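Local coordinates for protein tyrocidine synthetase 3 (Brevibacillus brevis, PDB 2JGP) that probably carries the growing peptide on a peptidyl carrier domain and forms a peptide bond through the adjoining condensation domain during nonribosomal tyrocidine synthesis, at residues R135-A138 with A139-L143; H511-L514 with G515-D518. One frame throughout, in Å; residues are numbered along the deposited sequence.

Interaction 1: R135-A138 with A139-L143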
ATOM      1  N   ARG A 135      22.525 -18.564 -16.658  1.00 64.84           N
ATOM      2  CA  ARG A 135      21.098 -18.771 -16.383  1.00 64.54           C
ATOM      3  C   ARG A 135      20.503 -17.634 -15.560  1.00 63.89           C
ATOM      4  O   ARG A 135      19.356 -17.247 -15.783  1.00 63.45           O
ATOM      5  CB  ARG A 135      20.845 -20.106 -15.676  1.00 64.88           C
ATOM      6  CG  ARG A 135      20.828 -21.302 -16.620  1.00 66.03           C
ATOM      7  CD  ARG A 135      19.853 -22.387 -16.156  1.00 67.97           C
ATOM      8  NE  ARG A 135      20.423 -23.269 -15.140  1.00 69.22           N
ATOM      9  CZ  ARG A 135      19.732 -24.186 -14.460  1.00 70.85           C
ATOM     10  NH1 ARG A 135      18.423 -24.346 -14.657  1.00 71.36           N
ATOM     11  NH2 ARG A 135      20.353 -24.944 -13.563  1.00 71.17           N
ATOM     12  N   VAL A 136      21.276 -17.112 -14.608  1.00 63.08           N
ATOM     13  CA  VAL A 136      20.859 -15.932 -13.847  1.00 62.65           C
ATOM     14  C   VAL A 136      20.494 -14.825 -14.828  1.00 62.34           C
ATOM     15  O   VAL A 136      19.385 -14.296 -14.789  1.00 62.25           O
ATOM     16  CB  VAL A 136      21.970 -15.436 -12.885  1.00 62.45           C
ATOM     17  CG1 VAL A 136      21.581 -14.107 -12.235  1.00 62.32           C
ATOM     18  CG2 VAL A 136      22.266 -16.490 -11.827  1.00 62.65           C
ATOM     19  N   GLU A 137      21.431 -14.513 -15.720  1.00 62.05           N
ATOM     20  CA  GLU A 137      21.244 -13.490 -16.750  1.00 61.90           C
ATOM     21  C   GLU A 137      20.020 -13.763 -17.621  1.00 61.82           C
ATOM     22  O   GLU A 137      19.220 -12.858 -17.875  1.00 61.70           O
ATOM     23  CB  GLU A 137      22.490 -13.402 -17.636  1.00 61.89           C
ATOM     24  CG  GLU A 137      22.469 -12.239 -18.611  1.00 62.38           C
ATOM     25  CD  GLU A 137      23.720 -12.170 -19.455  1.00 62.92           C
ATOM     26  OE1 GLU A 137      23.979 -13.133 -20.203  1.00 62.84           O
ATOM     27  OE2 GLU A 137      24.443 -11.150 -19.368  1.00 63.10           O
ATOM     28  N   ALA A 138      19.883 -15.010 -18.070  1.00 61.57           N
ATOM     29  CA  ALA A 138      18.794 -15.408 -18.967  1.00 61.58           C
ATOM     30  C   ALA A 138      17.415 -15.236 -18.333  1.00 61.51           C
ATOM     31  O   ALA A 138      16.462 -14.854 -19.013  1.00 61.40           O
ATOM     32  CB  ALA A 138      18.983 -16.847 -19.415  1.00 61.52           C
ATOM     33  N   ALA A 139      17.311 -15.528 -17.038  1.00 61.52           N
ATOM     34  CA  ALA A 139      16.056 -15.347 -16.308  1.00 61.42           C
ATOM     35  C   ALA A 139      15.669 -13.871 -16.263  1.00 61.39           C
ATOM     36  O   ALA A 139      14.506 -13.527 -16.475  1.00 61.14           O
ATOM     37  CB  ALA A 139      16.163 -15.925 -14.899  1.00 61.45           C
ATOM     38  N   PHE A 140      16.642 -12.996 -16.003  1.00 61.32           N
ATOM     39  CA  PHE A 140      16.387 -11.551 -16.018  1.00 61.33           C
ATOM     40  C   PHE A 140      16.004 -11.032 -17.402  1.00 61.08           C
ATOM     41  O   PHE A 140      15.174 -10.130 -17.523  1.00 60.93           O
ATOM     42  CB  PHE A 140      17.594 -10.772 -15.479  1.00 61.61           C
ATOM     43  CG  PHE A 140      17.619 -10.667 -13.982  1.00 62.18           C
ATOM     44  CD1 PHE A 140      16.715  -9.848 -13.319  1.00 62.63           C
ATOM     45  CD2 PHE A 140      18.536 -11.392 -13.233  1.00 62.93           C
ATOM     46  CE1 PHE A 140      16.725  -9.748 -11.938  1.00 62.84           C
ATOM     47  CE2 PHE A 140      18.552 -11.300 -11.851  1.00 63.27           C
ATOM     48  CZ  PHE A 140      17.646 -10.474 -11.201  1.00 63.11           C
ATOM     49  N   GLN A 141      16.616 -11.587 -18.441  1.00 60.97           N
ATOM     50  CA  GLN A 141      16.296 -11.197 -19.811  1.00 61.11           C
ATOM     51  C   GLN A 141      14.845 -11.542 -20.132  1.00 61.31           C
ATOM     52  O   GLN A 141      14.124 -10.734 -20.731  1.00 61.20           O
ATOM     53  CB  GLN A 141      17.256 -11.865 -20.800  1.00 61.18           C
ATOM     54  CG  GLN A 141      18.658 -11.248 -20.765  1.00 61.26           C
ATOM     55  CD  GLN A 141      19.666 -11.973 -21.642  1.00 62.19           C
ATOM     56  OE1 GLN A 141      20.594 -11.360 -22.164  1.00 64.06           O
ATOM     57  NE2 GLN A 141      19.493 -13.275 -21.803  1.00 61.46           N
ATOM     58  N   ARG A 142      14.418 -12.728 -19.705  1.00 61.40           N
ATOM     59  CA  ARG A 142      13.021 -13.141 -19.849  1.00 61.83           C
ATOM     60  C   ARG A 142      12.079 -12.250 -19.037  1.00 61.56           C
ATOM     61  O   ARG A 142      11.021 -11.875 -19.528  1.00 61.60           O
ATOM     62  CB  ARG A 142      12.837 -14.610 -19.460  1.00 62.04           C
ATOM     63  CG  ARG A 142      13.383 -15.595 -20.490  1.00 63.66           C
ATOM     64  CD  ARG A 142      12.920 -17.016 -20.207  1.00 65.05           C
ATOM     65  NE  ARG A 142      13.189 -17.922 -21.325  1.00 66.98           N
ATOM     66  CZ  ARG A 142      14.378 -18.447 -21.620  1.00 68.15           C
ATOM     67  NH1 ARG A 142      15.454 -18.168 -20.888  1.00 69.08           N
ATOM     68  NH2 ARG A 142      14.497 -19.259 -22.665  1.00 68.83           N
ATOM     69  N   LEU A 143      12.471 -11.903 -17.809  1.00 61.51           N
ATOM     70  CA  LEU A 143      11.675 -10.994 -16.971  1.00 61.35           C
ATOM     71  C   LEU A 143      11.476  -9.653 -17.653  1.00 60.90           C
ATOM     72  O   LEU A 143      10.371  -9.103 -17.649  1.00 60.61           O
ATOM     73  CB  LEU A 143      12.341 -10.745 -15.611  1.00 61.69           C
ATOM     74  CG  LEU A 143      12.176 -11.765 -14.481  1.00 62.71           C
ATOM     75  CD1 LEU A 143      12.865 -11.211 -13.237  1.00 63.90           C
ATOM     76  CD2 LEU A 143      10.707 -12.059 -14.195  1.00 63.18           C
TER

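Interaction 2: H511-L514 with G515-D518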
ATOM      1  N   HIS A 511     -15.199  -2.073  25.753  1.00 59.24           N
ATOM      2  CA  HIS A 511     -16.104  -0.958  26.008  1.00 59.47           C
ATOM      3  C   HIS A 511     -15.524   0.074  26.968  1.00 59.70           C
ATOM      4  O   HIS A 511     -16.183   1.062  27.291  1.00 59.66           O
ATOM      5  CB  HIS A 511     -17.440  -1.501  26.499  1.00 59.49           C
ATOM      6  CG  HIS A 511     -18.056  -2.469  25.540  1.00 59.63           C
ATOM      7  ND1 HIS A 511     -18.705  -2.064  24.394  1.00 59.46           N
ATOM      8  CD2 HIS A 511     -18.068  -3.823  25.522  1.00 59.47           C
ATOM      9  CE1 HIS A 511     -19.123  -3.126  23.729  1.00 60.19           C
ATOM     10  NE2 HIS A 511     -18.747  -4.205  24.392  1.00 60.41           N
ATOM     11  N   ILE A 512     -14.286  -0.146  27.404  1.00 60.00           N
ATOM     12  CA  ILE A 512     -13.565   0.840  28.207  1.00 60.44           C
ATOM     13  C   ILE A 512     -13.519   2.168  27.462  1.00 60.86           C
ATOM     14  O   ILE A 512     -13.362   2.197  26.241  1.00 60.66           O
ATOM     15  CB  ILE A 512     -12.126   0.378  28.519  1.00 60.16           C
ATOM     16  CG1 ILE A 512     -11.473   1.308  29.545  1.00 60.60           C
ATOM     17  CG2 ILE A 512     -11.289   0.297  27.237  1.00 60.86           C
ATOM     18  CD1 ILE A 512     -10.160   0.784  30.088  1.00 60.44           C
ATOM     19  N   ARG A 513     -13.678   3.265  28.190  1.00 61.55           N
ATOM     20  CA  ARG A 513     -13.624   4.584  27.573  1.00 62.03           C
ATOM     21  C   ARG A 513     -12.168   4.995  27.391  1.00 62.17           C
ATOM     22  O   ARG A 513     -11.310   4.669  28.215  1.00 62.21           O
ATOM     23  CB  ARG A 513     -14.438   5.601  28.377  1.00 62.23           C
ATOM     24  CG  ARG A 513     -15.931   5.249  28.396  1.00 62.79           C
ATOM     25  CD  ARG A 513     -16.799   6.363  28.949  1.00 64.08           C
ATOM     26  NE  ARG A 513     -18.207   5.967  29.037  1.00 64.62           N
ATOM     27  CZ  ARG A 513     -19.067   5.949  28.017  1.00 65.53           C
ATOM     28  NH1 ARG A 513     -18.691   6.299  26.799  1.00 65.91           N
ATOM     29  NH2 ARG A 513     -20.322   5.568  28.216  1.00 66.24           N
ATOM     30  N   LEU A 514     -11.884   5.687  26.291  1.00 62.48           N
ATOM     31  CA  LEU A 514     -10.500   5.994  25.928  1.00 62.79           C
ATOM     32  C   LEU A 514      -9.727   6.667  27.064  1.00 63.34           C
ATOM     33  O   LEU A 514      -8.573   6.322  27.321  1.00 63.20           O
ATOM     34  CB  LEU A 514     -10.442   6.860  24.663  1.00 62.72           C
ATOM     35  CG  LEU A 514     -11.011   6.269  23.367  1.00 62.71           C
ATOM     36  CD1 LEU A 514     -10.473   7.035  22.167  1.00 62.22           C
ATOM     37  CD2 LEU A 514     -10.720   4.777  23.227  1.00 62.71           C
ATOM     38  N   GLY A 515     -10.368   7.613  27.746  1.00 64.12           N
ATOM     39  CA  GLY A 515      -9.746   8.309  28.872  1.00 64.71           C
ATOM     40  C   GLY A 515      -9.431   7.419  30.065  1.00 65.41           C
ATOM     41  O   GLY A 515      -8.523   7.716  30.839  1.00 65.48           O
ATOM     42  N   GLU A 516     -10.185   6.334  30.220  1.00 66.31           N
ATOM     43  CA  GLU A 516      -9.983   5.391  31.327  1.00 67.10           C
ATOM     44  C   GLU A 516      -8.900   4.350  31.037  1.00 67.55           C
ATOM     45  O   GLU A 516      -8.483   3.629  31.942  1.00 67.39           O
ATOM     46  CB  GLU A 516     -11.301   4.688  31.690  1.00 67.19           C
ATOM     47  CG  GLU A 516     -12.093   5.376  32.791  1.00 68.17           C
ATOM     48  CD  GLU A 516     -12.574   6.762  32.403  1.00 69.12           C
ATOM     49  OE1 GLU A 516     -13.462   6.861  31.529  1.00 69.50           O
ATOM     50  OE2 GLU A 516     -12.074   7.750  32.989  1.00 69.35           O
ATOM     51  N   ILE A 517      -8.451   4.261  29.788  1.00 68.39           N
ATOM     52  CA  ILE A 517      -7.376   3.335  29.436  1.00 69.06           C
ATOM     53  C   ILE A 517      -6.091   3.772  30.141  1.00 69.97           C
ATOM     54  O   ILE A 517      -5.500   4.802  29.802  1.00 70.04           O
ATOM     55  CB  ILE A 517      -7.151   3.251  27.903  1.00 68.94           C
ATOM     56  CG1 ILE A 517      -8.389   2.691  27.205  1.00 68.84           C
ATOM     57  CG2 ILE A 517      -5.948   2.374  27.591  1.00 69.01           C
ATOM     58  CD1 ILE A 517      -8.266   2.620  25.690  1.00 68.51           C
ATOM     59  N   ASP A 518      -5.680   2.997  31.142  1.00 71.08           N
ATOM     60  CA  ASP A 518      -4.479   3.305  31.914  1.00 71.97           C
ATOM     61  C   ASP A 518      -3.242   2.800  31.170  1.00 72.55           C
ATOM     62  O   ASP A 518      -2.822   1.653  31.328  1.00 72.84           O
ATOM     63  CB  ASP A 518      -4.565   2.695  33.319  1.00 72.09           C
ATOM     64  CG  ASP A 518      -3.393   3.090  34.210  1.00 72.69           C
ATOM     65  OD1 ASP A 518      -2.668   4.055  33.878  1.00 73.52           O
ATOM     66  OD2 ASP A 518      -3.203   2.434  35.257  1.00 73.87           O
TER

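Interaction 1: R135-A138 with A139-L143
V136 and F140 touch one turn apart on helix 133-146 of the condensation domain, CG1 of V136 lying 4.1 Å from CE2 of F140. The two side chains run alongside each other in the same direction, and the contact is made by the valine branch that stands anti to its own backbone N (chi1 173°). The backbone that carries them is regular alpha-helix, as four successive i to i+4 hydrogen bonds indicate. Among these, F140 N donates to V136 O at 3.3 Å, and Q141 N reaches E137 O at 3.0 Å.

E137 and Q141 make a second pair one turn apart: Q141 CG lies 3.4 Å from E137 O, and E137 CG is 4.1 Å from Q141 OE1, with the carboxylate and amide planes turned only 15° apart. The carboxylate is held elsewhere, since E137 OE2 accepts a hydrogen bond from L173 N. Through its buried side chains the helix packs on strand 213-220, where V136 rests on L216 and F140 on T218, and against helix 227-241, where the F140 ring meets W237 at an inclination of about 40°. W237 NE1 also gives a weak hydrogen bond to V136 O, the oxygen that lies 3.4 Å from F140 CD2.

Interaction 2: H511-L514 with G515-D518
A short 3-10 turn in the loop after helix 489-508 brings I512 and L514 against I517 near the C-terminus of the condensation domain. Its signature is the i to i+3 pattern: E516 N donates to R513 O at 2.8 Å, and I517 N donates to L514 O at 3.2 Å. R513 O also receives a weak second bond from I517 N, which therefore bridges two successive carbonyls.

I517 is the apolar centre of the turn. I512 crosses it at about a right angle, with I512 CG2 at 3.8 Å from I517 CG1, while the longer branch of I512, placed anti to the backbone N (chi1 -171°), carries CD1 over to I517 CA, also at 3.8 Å. L514 instead lies beside I517 and points the same way, meeting it through the methyls L514 CD2 and I517 CD1, 4.1 Å apart. Beyond the turn, I517 rests on I502 and I506 of helix 489-508, and L514 on F387 of helix 387-403, so the two buried side chains connect the turn to separate helices.

Polar groups also tie the turn to the rest of the domain. K343 NZ bonds to the carbonyl oxygens of both L514 and I517, and R513 NH1 donates to E384 O. R513 NE stands 5.4 Å from E516 OE1, too far for a salt bridge, although the opposite charges may still attract weakly. The glutamate chain is bent at chi2 (64°), which folds the carboxylate back over the turn until E516 OE1 lies 3.5 Å from R513 CB.

In the fold
Interaction 1 comes first along the chain and interaction 2 close to its end, both within the condensation domain. They lie on opposite sides of the chain's centre, with centres 57 Å apart and nearest atoms about 46 Å apart, so there is no direct contact between them. Residues 135-143 pack helix 133-146 onto strand 213-220 of the five-stranded mixed sheet and onto helix 227-241. Residues 511-518 follow helix 489-508 and reach back to it, to helix 387-403 and to K343 of helix 329-345. The two contacts thus belong to separate packing regions, one by the five-stranded sheet and one among later helices, consistent with the two-lobed build of condensation domains.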